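Local atomic coordinates of putative aminomethyltransferase (Leptospirillum rubarum, PDB entry 3TTG), a protein that is probably a folate-binding enzyme of the aminomethyltransferase (glycine cleavage T-protein) family, although its own substrate and reaction remain to be established. Residues A[43-48]-A[90-95]; A[102-105]-A[111-114]; A[244-249]-A[325-330]. All blocks are in the same frame, centred on the assembly; numbering follows the deposited sequence.

Contact 1: residues A[43-48]-A[90-95]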
ATOM      1  N   VAL A  43      -3.223 -14.452  -0.333  1.00 36.52           N
ATOM      2  CA  VAL A  43      -3.141 -14.130  -1.748  1.00 34.69           C
ATOM      3  C   VAL A  43      -2.042 -13.087  -1.879  1.00 37.97           C
ATOM      4  O   VAL A  43      -2.163 -11.986  -1.351  1.00 36.91           O
ATOM      5  CB  VAL A  43      -4.504 -13.639  -2.319  1.00 38.23           C
ATOM      6  CG1 VAL A  43      -4.378 -13.371  -3.820  1.00 36.84           C
ATOM      7  CG2 VAL A  43      -5.630 -14.682  -2.049  1.00 40.03           C
ATOM      8  N   SER A  44      -0.986 -13.417  -2.553  1.00 35.85           N
ATOM      9  CA  SER A  44       0.092 -12.455  -2.749  1.00 37.17           C
ATOM     10  C   SER A  44      -0.218 -11.439  -3.847  1.00 40.85           C
ATOM     11  O   SER A  44      -1.126 -11.646  -4.655  1.00 37.71           O
ATOM     12  CB  SER A  44       1.346 -13.202  -3.178  1.00 39.97           C
ATOM     13  OG  SER A  44       1.077 -13.806  -4.422  1.00 44.52           O
ATOM     14  N   ARG A  45       0.589 -10.360  -3.920  1.00 34.35           N
ATOM     15  CA  ARG A  45       0.554  -9.571  -5.124  1.00 31.11           C
ATOM     16  C   ARG A  45       1.013 -10.463  -6.320  1.00 33.59           C
ATOM     17  O   ARG A  45       1.997 -11.234  -6.237  1.00 31.83           O
ATOM     18  CB  ARG A  45       1.458  -8.365  -5.047  1.00 29.77           C
ATOM     19  CG  ARG A  45       0.939  -7.246  -4.163  1.00 28.63           C
ATOM     20  CD  ARG A  45       1.725  -5.962  -4.321  1.00 33.90           C
ATOM     21  NE  ARG A  45       1.086  -4.874  -3.591  1.00 40.30           N
ATOM     22  CZ  ARG A  45       0.451  -3.801  -4.082  1.00 47.82           C
ATOM     23  NH1 ARG A  45       0.398  -3.581  -5.391  1.00 32.61           N
ATOM     24  NH2 ARG A  45      -0.089  -2.913  -3.261  1.00 48.74           N
ATOM     25  N   PRO A  46       0.362 -10.340  -7.473  1.00 29.77           N
ATOM     26  CA  PRO A  46       0.895 -11.000  -8.688  1.00 29.71           C
ATOM     27  C   PRO A  46       2.276 -10.467  -9.081  1.00 32.28           C
ATOM     28  O   PRO A  46       2.672  -9.380  -8.684  1.00 32.58           O
ATOM     29  CB  PRO A  46      -0.141 -10.635  -9.796  1.00 31.07           C
ATOM     30  CG  PRO A  46      -1.351 -10.179  -9.045  1.00 32.98           C
ATOM     31  CD  PRO A  46      -0.845  -9.540  -7.767  1.00 29.35           C
ATOM     32  N   SER A  47       3.016 -11.263  -9.842  1.00 30.00           N
ATOM     33  CA  SER A  47       4.379 -11.000 -10.345  1.00 29.39           C
ATOM     34  C   SER A  47       4.316 -10.893 -11.821  1.00 30.44           C
ATOM     35  O   SER A  47       4.324 -11.924 -12.484  1.00 31.13           O
ATOM     36  CB  SER A  47       5.304 -12.168  -9.947  1.00 29.79           C
ATOM     37  OG  SER A  47       5.674 -12.054  -8.599  1.00 40.82           O
ATOM     38  N   ILE A  48       4.217  -9.682 -12.361  1.00 26.91           N
ATOM     39  CA  ILE A  48       4.037  -9.485 -13.802  1.00 26.38           C
ATOM     40  C   ILE A  48       5.271  -8.930 -14.407  1.00 33.04           C
ATOM     41  O   ILE A  48       5.783  -7.910 -13.940  1.00 30.89           O
ATOM     42  CB  ILE A  48       2.854  -8.524 -14.081  1.00 29.12           C
ATOM     43  CG1 ILE A  48       1.565  -8.921 -13.365  1.00 29.71           C
ATOM     44  CG2 ILE A  48       2.622  -8.370 -15.596  1.00 31.61           C
ATOM     45  CD1 ILE A  48       1.052 -10.404 -13.707  1.00 33.50           C
ATOM     46  N   ASP A  90      -2.690   0.161  -8.221  1.00 27.50           N
ATOM     47  CA  ASP A  90      -1.396   0.626  -7.799  1.00 28.62           C
ATOM     48  C   ASP A  90      -0.433  -0.532  -8.138  1.00 31.97           C
ATOM     49  O   ASP A  90      -0.878  -1.614  -8.442  1.00 33.38           O
ATOM     50  CB  ASP A  90      -1.336   1.080  -6.330  1.00 29.42           C
ATOM     51  CG  ASP A  90      -1.469  -0.028  -5.291  1.00 36.19           C
ATOM     52  OD1 ASP A  90      -1.669  -1.165  -5.677  1.00 39.72           O
ATOM     53  OD2 ASP A  90      -1.242   0.239  -4.116  1.00 33.04           O
ATOM     54  N   ALA A  91       0.841  -0.278  -8.226  1.00 29.23           N
ATOM     55  CA  ALA A  91       1.851  -1.329  -8.405  1.00 29.85           C
ATOM     56  C   ALA A  91       3.198  -0.894  -7.833  1.00 31.31           C
ATOM     57  O   ALA A  91       3.558   0.276  -7.949  1.00 29.00           O
ATOM     58  CB  ALA A  91       2.014  -1.666  -9.890  1.00 31.91           C
ATOM     59  N   TRP A  92       3.987  -1.853  -7.393  1.00 29.72           N
ATOM     60  CA  TRP A  92       5.401  -1.691  -7.102  1.00 27.98           C
ATOM     61  C   TRP A  92       6.089  -2.034  -8.394  1.00 31.15           C
ATOM     62  O   TRP A  92       5.716  -3.034  -9.047  1.00 30.07           O
ATOM     63  CB  TRP A  92       5.876  -2.554  -5.925  1.00 25.84           C
ATOM     64  CG  TRP A  92       5.228  -2.167  -4.646  1.00 26.23           C
ATOM     65  CD1 TRP A  92       4.204  -2.804  -4.019  1.00 28.66           C
ATOM     66  CD2 TRP A  92       5.421  -0.925  -3.943  1.00 26.36           C
ATOM     67  NE1 TRP A  92       3.758  -2.052  -2.955  1.00 27.53           N
ATOM     68  CE2 TRP A  92       4.514  -0.913  -2.864  1.00 29.80           C
ATOM     69  CE3 TRP A  92       6.355   0.118  -4.057  1.00 28.04           C
ATOM     70  CZ2 TRP A  92       4.481   0.122  -1.923  1.00 31.31           C
ATOM     71  CZ3 TRP A  92       6.278   1.184  -3.161  1.00 30.16           C
ATOM     72  CH2 TRP A  92       5.376   1.155  -2.076  1.00 30.78           C
ATOM     73  N   CYS A  93       7.074  -1.225  -8.784  0.60 26.57           N
ATOM     74  CA  CYS A  93       7.765  -1.341 -10.060  0.60 27.32           C
ATOM     75  C   CYS A  93       9.272  -1.451  -9.843  0.60 34.22           C
ATOM     76  O   CYS A  93       9.872  -0.573  -9.219  0.60 31.60           O
ATOM     77  CB  CYS A  93       7.437  -0.155 -10.970  0.60 27.15           C
ATOM     78  SG  CYS A  93       5.686   0.324 -11.007  0.60 30.02           S
ATOM     79  N   GLY A  94       9.867  -2.480 -10.433  1.00 32.92           N
ATOM     80  CA  GLY A  94      11.299  -2.728 -10.389  1.00 34.61           C
ATOM     81  C   GLY A  94      11.877  -3.023 -11.753  1.00 42.02           C
ATOM     82  O   GLY A  94      11.151  -3.368 -12.665  1.00 36.96           O
ATOM     83  N   ASN A  95      13.186  -2.931 -11.901  1.00 50.34           N
ATOM     84  CA  ASN A  95      13.909  -3.269 -13.137  1.00 54.85           C
ATOM     85  C   ASN A  95      14.903  -4.372 -12.863  1.00 66.51           C
ATOM     86  O   ASN A  95      15.609  -4.306 -11.863  1.00 68.84           O
ATOM     87  CB  ASN A  95      14.685  -2.064 -13.674  1.00 63.30           C
ATOM     88  CG  ASN A  95      13.857  -0.837 -13.872  1.00 95.93           C
ATOM     89  OD1 ASN A  95      13.389  -0.548 -14.976  1.00 97.04           O
ATOM     90  ND2 ASN A  95      13.660  -0.086 -12.807  1.00 90.75           N
TER
HETATM   91  O   HOH W   1       1.737  -2.393  -0.691  1.00 39.64           O

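Contact 2: residues A[102-105]-A[111-114]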
ATOM      1  N   LEU A 102       6.380  -5.777 -12.308  1.00 27.97           N
ATOM      2  CA  LEU A 102       5.251  -5.055 -11.787  1.00 26.77           C
ATOM      3  C   LEU A 102       4.538  -5.927 -10.833  1.00 30.63           C
ATOM      4  O   LEU A 102       4.209  -7.089 -11.153  1.00 28.26           O
ATOM      5  CB  LEU A 102       4.259  -4.598 -12.919  1.00 26.93           C
ATOM      6  CG  LEU A 102       4.842  -3.732 -14.012  1.00 32.29           C
ATOM      7  CD1 LEU A 102       3.861  -3.580 -15.181  1.00 35.82           C
ATOM      8  CD2 LEU A 102       5.253  -2.366 -13.470  1.00 31.50           C
ATOM      9  N   PHE A 103       4.209  -5.355  -9.690  1.00 26.81           N
ATOM     10  CA  PHE A 103       3.466  -6.080  -8.627  1.00 25.95           C
ATOM     11  C   PHE A 103       2.166  -5.331  -8.330  1.00 29.37           C
ATOM     12  O   PHE A 103       2.125  -4.446  -7.457  1.00 29.00           O
ATOM     13  CB  PHE A 103       4.305  -6.260  -7.388  1.00 27.65           C
ATOM     14  CG  PHE A 103       5.594  -6.972  -7.718  1.00 29.67           C
ATOM     15  CD1 PHE A 103       5.728  -8.331  -7.501  1.00 30.67           C
ATOM     16  CD2 PHE A 103       6.707  -6.264  -8.151  1.00 31.61           C
ATOM     17  CE1 PHE A 103       6.909  -8.993  -7.827  1.00 32.17           C
ATOM     18  CE2 PHE A 103       7.913  -6.909  -8.405  1.00 34.64           C
ATOM     19  CZ  PHE A 103       7.986  -8.287  -8.312  1.00 32.93           C
ATOM     20  N   PRO A 104       1.095  -5.659  -9.082  1.00 26.98           N
ATOM     21  CA  PRO A 104      -0.214  -5.031  -8.842  1.00 26.23           C
ATOM     22  C   PRO A 104      -0.896  -5.620  -7.596  1.00 29.56           C
ATOM     23  O   PRO A 104      -0.294  -6.433  -6.912  1.00 29.41           O
ATOM     24  CB  PRO A 104      -0.960  -5.353 -10.119  1.00 28.10           C
ATOM     25  CG  PRO A 104      -0.501  -6.730 -10.422  1.00 32.43           C
ATOM     26  CD  PRO A 104       0.980  -6.670 -10.154  1.00 29.57           C
ATOM     27  N   PRO A 105      -2.080  -5.144  -7.221  1.00 27.90           N
ATOM     28  CA  PRO A 105      -2.698  -5.635  -5.990  1.00 28.32           C
ATOM     29  C   PRO A 105      -3.092  -7.103  -6.030  1.00 34.03           C
ATOM     30  O   PRO A 105      -3.465  -7.621  -7.076  1.00 30.81           O
ATOM     31  CB  PRO A 105      -3.976  -4.769  -5.867  1.00 31.36           C
ATOM     32  CG  PRO A 105      -3.719  -3.553  -6.722  1.00 33.63           C
ATOM     33  CD  PRO A 105      -2.886  -4.041  -7.834  1.00 29.68           C
ATOM     34  N   GLU A 111      -7.211  -8.947 -14.417  1.00 37.87           N
ATOM     35  CA  GLU A 111      -7.682  -7.593 -14.713  1.00 37.66           C
ATOM     36  C   GLU A 111      -6.499  -6.627 -14.974  1.00 34.87           C
ATOM     37  O   GLU A 111      -6.599  -5.770 -15.847  1.00 32.77           O
ATOM     38  CB  GLU A 111      -8.569  -7.054 -13.601  1.00 38.81           C
ATOM     39  CG  GLU A 111      -9.785  -7.927 -13.324  1.00 44.14           C
ATOM     40  CD  GLU A 111      -9.680  -9.075 -12.323  1.00 62.49           C
ATOM     41  OE1 GLU A 111      -8.559  -9.554 -12.023  1.00 46.53           O
ATOM     42  OE2 GLU A 111     -10.756  -9.562 -11.910  1.00 69.70           O
ATOM     43  N   PHE A 112      -5.414  -6.741 -14.212  1.00 30.35           N
ATOM     44  CA  PHE A 112      -4.221  -5.916 -14.407  1.00 28.88           C
ATOM     45  C   PHE A 112      -3.556  -6.215 -15.744  1.00 31.40           C
ATOM     46  O   PHE A 112      -3.202  -5.294 -16.433  1.00 31.60           O
ATOM     47  CB  PHE A 112      -3.207  -6.069 -13.274  1.00 29.29           C
ATOM     48  CG  PHE A 112      -2.029  -5.125 -13.426  1.00 30.63           C
ATOM     49  CD1 PHE A 112      -2.160  -3.777 -13.149  1.00 31.34           C
ATOM     50  CD2 PHE A 112      -0.771  -5.605 -13.805  1.00 30.05           C
ATOM     51  CE1 PHE A 112      -1.068  -2.910 -13.271  1.00 31.80           C
ATOM     52  CE2 PHE A 112       0.313  -4.744 -13.934  1.00 30.75           C
ATOM     53  CZ  PHE A 112       0.176  -3.405 -13.626  1.00 30.33           C
ATOM     54  N   VAL A 113      -3.380  -7.477 -16.108  1.00 31.69           N
ATOM     55  CA  VAL A 113      -2.777  -7.860 -17.383  1.00 31.82           C
ATOM     56  C   VAL A 113      -3.661  -7.368 -18.542  1.00 33.67           C
ATOM     57  O   VAL A 113      -3.131  -6.804 -19.507  1.00 30.82           O
ATOM     58  CB  VAL A 113      -2.495  -9.369 -17.404  1.00 35.46           C
ATOM     59  CG1 VAL A 113      -2.195  -9.876 -18.815  1.00 37.08           C
ATOM     60  CG2 VAL A 113      -1.305  -9.671 -16.489  1.00 33.81           C
ATOM     61  N   ASN A 114      -4.992  -7.501 -18.414  1.00 31.22           N
ATOM     62  CA  ASN A 114      -5.928  -6.991 -19.420  1.00 31.93           C
ATOM     63  C   ASN A 114      -5.809  -5.472 -19.594  1.00 31.97           C
ATOM     64  O   ASN A 114      -5.964  -4.955 -20.701  1.00 29.57           O
ATOM     65  CB  ASN A 114      -7.395  -7.371 -19.067  1.00 32.88           C
ATOM     66  CG  ASN A 114      -7.709  -8.855 -19.254  1.00 58.42           C
ATOM     67  OD1 ASN A 114      -7.017  -9.582 -19.973  1.00 46.02           O
ATOM     68  ND2 ASN A 114      -8.772  -9.339 -18.628  1.00 52.57           N
TER

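Contact 3: residues A[244-249]-A[325-330]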
ATOM      1  N   ALA A 244      -4.052  12.250  -5.436  1.00 30.21           N
ATOM      2  CA  ALA A 244      -3.864  13.353  -4.468  1.00 31.81           C
ATOM      3  C   ALA A 244      -4.873  13.296  -3.314  1.00 35.36           C
ATOM      4  O   ALA A 244      -4.509  13.600  -2.183  1.00 32.63           O
ATOM      5  CB  ALA A 244      -3.939  14.670  -5.138  1.00 33.72           C
ATOM      6  N   GLU A 245      -6.111  12.843  -3.567  1.00 32.70           N
ATOM      7  CA  GLU A 245      -7.066  12.640  -2.464  1.00 33.64           C
ATOM      8  C   GLU A 245      -6.523  11.608  -1.482  1.00 34.20           C
ATOM      9  O   GLU A 245      -6.633  11.774  -0.279  1.00 34.24           O
ATOM     10  CB  GLU A 245      -8.410  12.173  -2.990  1.00 35.48           C
ATOM     11  CG  GLU A 245      -9.124  13.256  -3.746  1.00 38.28           C
ATOM     12  CD  GLU A 245     -10.476  12.793  -4.244  1.00 49.44           C
ATOM     13  OE1 GLU A 245     -10.623  11.611  -4.648  1.00 34.18           O
ATOM     14  OE2 GLU A 245     -11.396  13.636  -4.240  1.00 44.40           O
ATOM     15  N   ALA A 246      -5.949  10.536  -2.007  1.00 33.76           N
ATOM     16  CA  ALA A 246      -5.321   9.462  -1.202  1.00 34.02           C
ATOM     17  C   ALA A 246      -4.001   9.828  -0.504  1.00 34.92           C
ATOM     18  O   ALA A 246      -3.512   9.022   0.296  1.00 33.17           O
ATOM     19  CB  ALA A 246      -5.114   8.245  -2.072  1.00 33.95           C
ATOM     20  N   GLY A 247      -3.471  11.043  -0.695  1.00 32.12           N
ATOM     21  CA  GLY A 247      -2.215  11.437  -0.083  1.00 30.72           C
ATOM     22  C   GLY A 247      -0.996  10.742  -0.681  1.00 31.34           C
ATOM     23  O   GLY A 247       0.044  10.684  -0.031  1.00 31.39           O
ATOM     24  N   LEU A 248      -1.094  10.212  -1.908  1.00 26.03           N
ATOM     25  CA  LEU A 248      -0.077   9.381  -2.504  1.00 25.62           C
ATOM     26  C   LEU A 248       0.445   9.886  -3.865  1.00 30.36           C
ATOM     27  O   LEU A 248       1.186   9.179  -4.514  1.00 30.35           O
ATOM     28  CB  LEU A 248      -0.623   7.976  -2.642  1.00 24.06           C
ATOM     29  CG  LEU A 248      -0.786   7.223  -1.344  1.00 27.70           C
ATOM     30  CD1 LEU A 248      -1.438   5.870  -1.615  1.00 27.79           C
ATOM     31  CD2 LEU A 248       0.590   6.969  -0.714  1.00 29.60           C
ATOM     32  N   ASP A 249       0.120  11.095  -4.255  1.00 27.90           N
ATOM     33  CA  ASP A 249       0.658  11.629  -5.481  1.00 28.83           C
ATOM     34  C   ASP A 249       2.178  11.966  -5.330  1.00 32.68           C
ATOM     35  O   ASP A 249       2.873  11.880  -6.321  1.00 31.78           O
ATOM     36  CB  ASP A 249      -0.122  12.839  -5.991  1.00 29.99           C
ATOM     37  CG  ASP A 249      -0.127  14.031  -5.088  1.00 32.73           C
ATOM     38  OD1 ASP A 249      -0.379  13.851  -3.870  1.00 33.38           O
ATOM     39  OD2 ASP A 249       0.061  15.165  -5.606  1.00 33.62           O
ATOM     40  N   LEU A 325      -9.469   4.488   8.586  1.00 30.13           N
ATOM     41  CA  LEU A 325      -9.061   5.389   7.529  1.00 29.09           C
ATOM     42  C   LEU A 325     -10.290   5.729   6.665  1.00 31.09           C
ATOM     43  O   LEU A 325     -11.272   4.971   6.581  1.00 30.95           O
ATOM     44  CB  LEU A 325      -7.977   4.729   6.673  1.00 29.65           C
ATOM     45  CG  LEU A 325      -6.593   4.402   7.229  1.00 35.03           C
ATOM     46  CD1 LEU A 325      -5.706   3.816   6.068  1.00 34.94           C
ATOM     47  CD2 LEU A 325      -5.929   5.629   7.854  1.00 37.82           C
ATOM     48  N   GLY A 326     -10.182   6.828   5.987  1.00 30.34           N
ATOM     49  CA  GLY A 326     -11.193   7.289   5.070  1.00 30.46           C
ATOM     50  C   GLY A 326     -10.883   8.639   4.489  1.00 32.30           C
ATOM     51  O   GLY A 326      -9.729   9.062   4.472  1.00 31.84           O
ATOM     52  N   TYR A 327     -11.920   9.326   4.046  1.00 29.67           N
ATOM     53  CA  TYR A 327     -11.778  10.598   3.345  1.00 29.96           C
ATOM     54  C   TYR A 327     -12.604  11.606   4.046  1.00 34.28           C
ATOM     55  O   TYR A 327     -13.759  11.311   4.399  1.00 34.07           O
ATOM     56  CB  TYR A 327     -12.200  10.466   1.851  1.00 29.83           C
ATOM     57  CG  TYR A 327     -11.191   9.660   1.086  1.00 28.65           C
ATOM     58  CD1 TYR A 327     -10.101  10.271   0.478  1.00 29.18           C
ATOM     59  CD2 TYR A 327     -11.301   8.284   0.993  1.00 28.73           C
ATOM     60  CE1 TYR A 327      -9.069   9.518  -0.059  1.00 30.23           C
ATOM     61  CE2 TYR A 327     -10.328   7.526   0.350  1.00 29.25           C
ATOM     62  CZ  TYR A 327      -9.211   8.149  -0.170  1.00 34.88           C
ATOM     63  OH  TYR A 327      -8.266   7.460  -0.870  1.00 34.23           O
ATOM     64  N   ILE A 328     -12.027  12.805   4.263  1.00 31.60           N
ATOM     65  CA  ILE A 328     -12.731  13.887   4.939  1.00 32.72           C
ATOM     66  C   ILE A 328     -12.809  15.105   4.026  1.00 38.37           C
ATOM     67  O   ILE A 328     -11.798  15.507   3.445  1.00 38.54           O
ATOM     68  CB  ILE A 328     -12.040  14.197   6.324  1.00 36.78           C
ATOM     69  CG1 ILE A 328     -12.956  14.976   7.281  1.00 38.54           C
ATOM     70  CG2 ILE A 328     -10.738  14.922   6.177  1.00 38.35           C
ATOM     71  CD1 ILE A 328     -14.125  14.225   7.735  1.00 45.26           C
ATOM     72  N   LYS A 329     -13.989  15.723   3.954  1.00 36.08           N
ATOM     73  CA  LYS A 329     -14.163  16.981   3.225  1.00 39.36           C
ATOM     74  C   LYS A 329     -13.357  18.064   3.940  1.00 44.70           C
ATOM     75  O   LYS A 329     -13.111  17.962   5.141  1.00 43.29           O
ATOM     76  CB  LYS A 329     -15.649  17.389   3.079  1.00 41.40           C
ATOM     77  CG  LYS A 329     -16.422  16.491   2.178  1.00 44.59           C
ATOM     78  CD  LYS A 329     -17.894  16.952   2.105  1.00 46.24           C
ATOM     79  CE  LYS A 329     -18.643  15.972   1.250  1.00 48.63           C
ATOM     80  NZ  LYS A 329     -20.025  16.374   1.031  1.00 64.24           N
ATOM     81  N   ARG A 330     -12.818  19.007   3.166  1.00 47.29           N
ATOM     82  CA  ARG A 330     -11.919  20.072   3.642  1.00 49.95           C
ATOM     83  C   ARG A 330     -12.410  20.826   4.894  1.00 57.21           C
ATOM     84  O   ARG A 330     -11.622  21.084   5.810  1.00 57.57           O
ATOM     85  CB  ARG A 330     -11.721  21.095   2.514  1.00 54.73           C
ATOM     86  CG  ARG A 330     -10.558  22.065   2.690  1.00 65.42           C
ATOM     87  CD  ARG A 330     -10.172  22.604   1.313  1.00 84.84           C
ATOM     88  NE  ARG A 330      -9.064  23.561   1.343  1.00 96.02           N
ATOM     89  CZ  ARG A 330      -8.356  23.941   0.277  1.00114.29           C
ATOM     90  NH1 ARG A 330      -8.623  23.436  -0.927  1.00101.24           N
ATOM     91  NH2 ARG A 330      -7.367  24.819   0.409  1.00106.30           N
TER

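Contact 1: residues A[43-48]-A[90-95]
Arg45 and Asp90 form a salt bridge whose close part is a single hydrogen bond, from Arg45 NH1 to Asp90 OD1 at 3.2 Å. The N-H...O angle of 154° is moderately straight, and the oxygen lies near the guanidinium plane, yet it is itself met from above the carboxylate plane. Since the two planes are 42° apart, no coplanar pair of bonds forms, and Arg45 NH2 adds weak bonds to OD1 and OD2. The bridge is the longer of two bonds from NH1, whose stronger one goes to Phe103 O; Asp90 OD2 in turn bonds Tyr77 OH.

On one face of the guanidinium stands Trp92, its CD1 3.8 Å from Arg45 NE. With planes 70° apart, the indole presents its edge, so this is no parallel stack. The arginine chain, extended from CG to NE, carries the charged group this far from its backbone.

The looser side is hydrated: one water accepts from Trp92 NE1 at 3.1 Å and, weakly, from Arg45 NH2. Just 164 Å² is buried in all.

Arg45 thus joins the loop between strands 37-39 and 48-51 to both strand 99-103 and its sheet neighbour 87-96, with strand 75-81 beyond.

Contact 2: residues A[102-105]-A[111-114]
Pro104 leans its CB-CG edge over one face of the Phe112 ring, and Leu102 meets the same ring at its edge. The proline contact is a CH-pi interaction: Pro104 CB stands 3.6 Å from the centroid of the Phe112 ring and only 16° off its normal. The atom sits nearer the CG end than the far end of the phenyl group, at 3.5 Å from Phe112 CG. Pro104 CG continues the cover along one flank, 3.6 Å from Phe112 CD2, so two ring carbons of the proline share the face.

Leu102 approaches quite differently. Its CD1 branch lies in the plane of the phenyl ring, 3.9 Å from Phe112 CE2 and 4.0 Å from Phe112 CZ, and the two side chains cross at about a right angle. The ring therefore receives proline from above and leucine at the outer rim. Both the strand residue and the proline direct their CB atoms at the helix, while Phe103 between them points away.

Phe112 reaches this position because its CG is anti to the backbone N (chi1 -175°), which swings the ring out from the helix toward the end of the strand. No hydrogen bond crosses between the segments; 158 Å² is buried, and the closest approaches are between apolar side chains. Phe80 and Phe89 meet the same phenylalanine edge-to-face, and Ile48 of strand 48-51 also touches it, which places the ring among aromatic and aliphatic side chains.

Strand 99-103 passes through the two prolines into helix 109-118, and the chain later returns as strand 127-130, parallel to the first, with strand 48-51 lying antiparallel between them. The contact is thus the first half of a beta-alpha-beta crossover over strand 48-51, with Phe112 packed between helix and sheet.

Contact 3: residues A[244-249]-A[325-330]
The Tyr327 ring comes edge-on to the peptide joining Glu245 and Ala246. Its CE1 lies 3.3 Å from Glu245 O, and Ala246 N also falls near the ring plane, so the rim of the tyrosine and not its face meets the loop backbone. At the same corner Glu245 CB is 4.0 Å from Tyr327 CE1. Farther out along the ring, the phenol OH passes Ala246 CB at 3.5 Å, a van der Waals approach.

The next shell helps hold both partners. Residues 244-247 form a type I beta turn closed by Gly247 N to Ala244 O (3.1 Å), which sets the peptide that the ring meets. Glu245 ties this turn to strand 277-284, the sheet neighbour of strand 321-329, by backbone pairing with Leu279 and, its chain extended beyond CG, by a salt bridge from OE2 to Arg277; its OE1 bonds the backbone N of Phe242. On the strand side, Tyr327 OH is hydrogen-bonded to Glu236 O, while Phe241 stacks on the ring.

No hydrogen bond runs directly between the two segments, and 117 Å² is buried. Aromatic C-H against a carbonyl makes the contact, the polar ends bond elsewhere, and the ring edge probably meets a peptide already in place.

In the fold
All three contacts are made by mostly buried residues, but they differ in place and chemistry. Contacts 1 and 2, with centres about 7 Å apart, share one antiparallel sheet through the neighbouring strands 87-96 and 99-103; they touch, Ile48 O lying 2.8 Å from Leu102 N in a probable hydrogen bond. Contact 1 is charged and partly hydrated, while contact 2 is made by apolar side chains, as suits a helix lying on a sheet. Contact 3 stands apart, its centre about 23 Å from each of the other two centres. It joins a loop of the folate-binding part of the chain to a strand of the C-terminal barrel, its polar side-chain ends bonded to residues outside the pair.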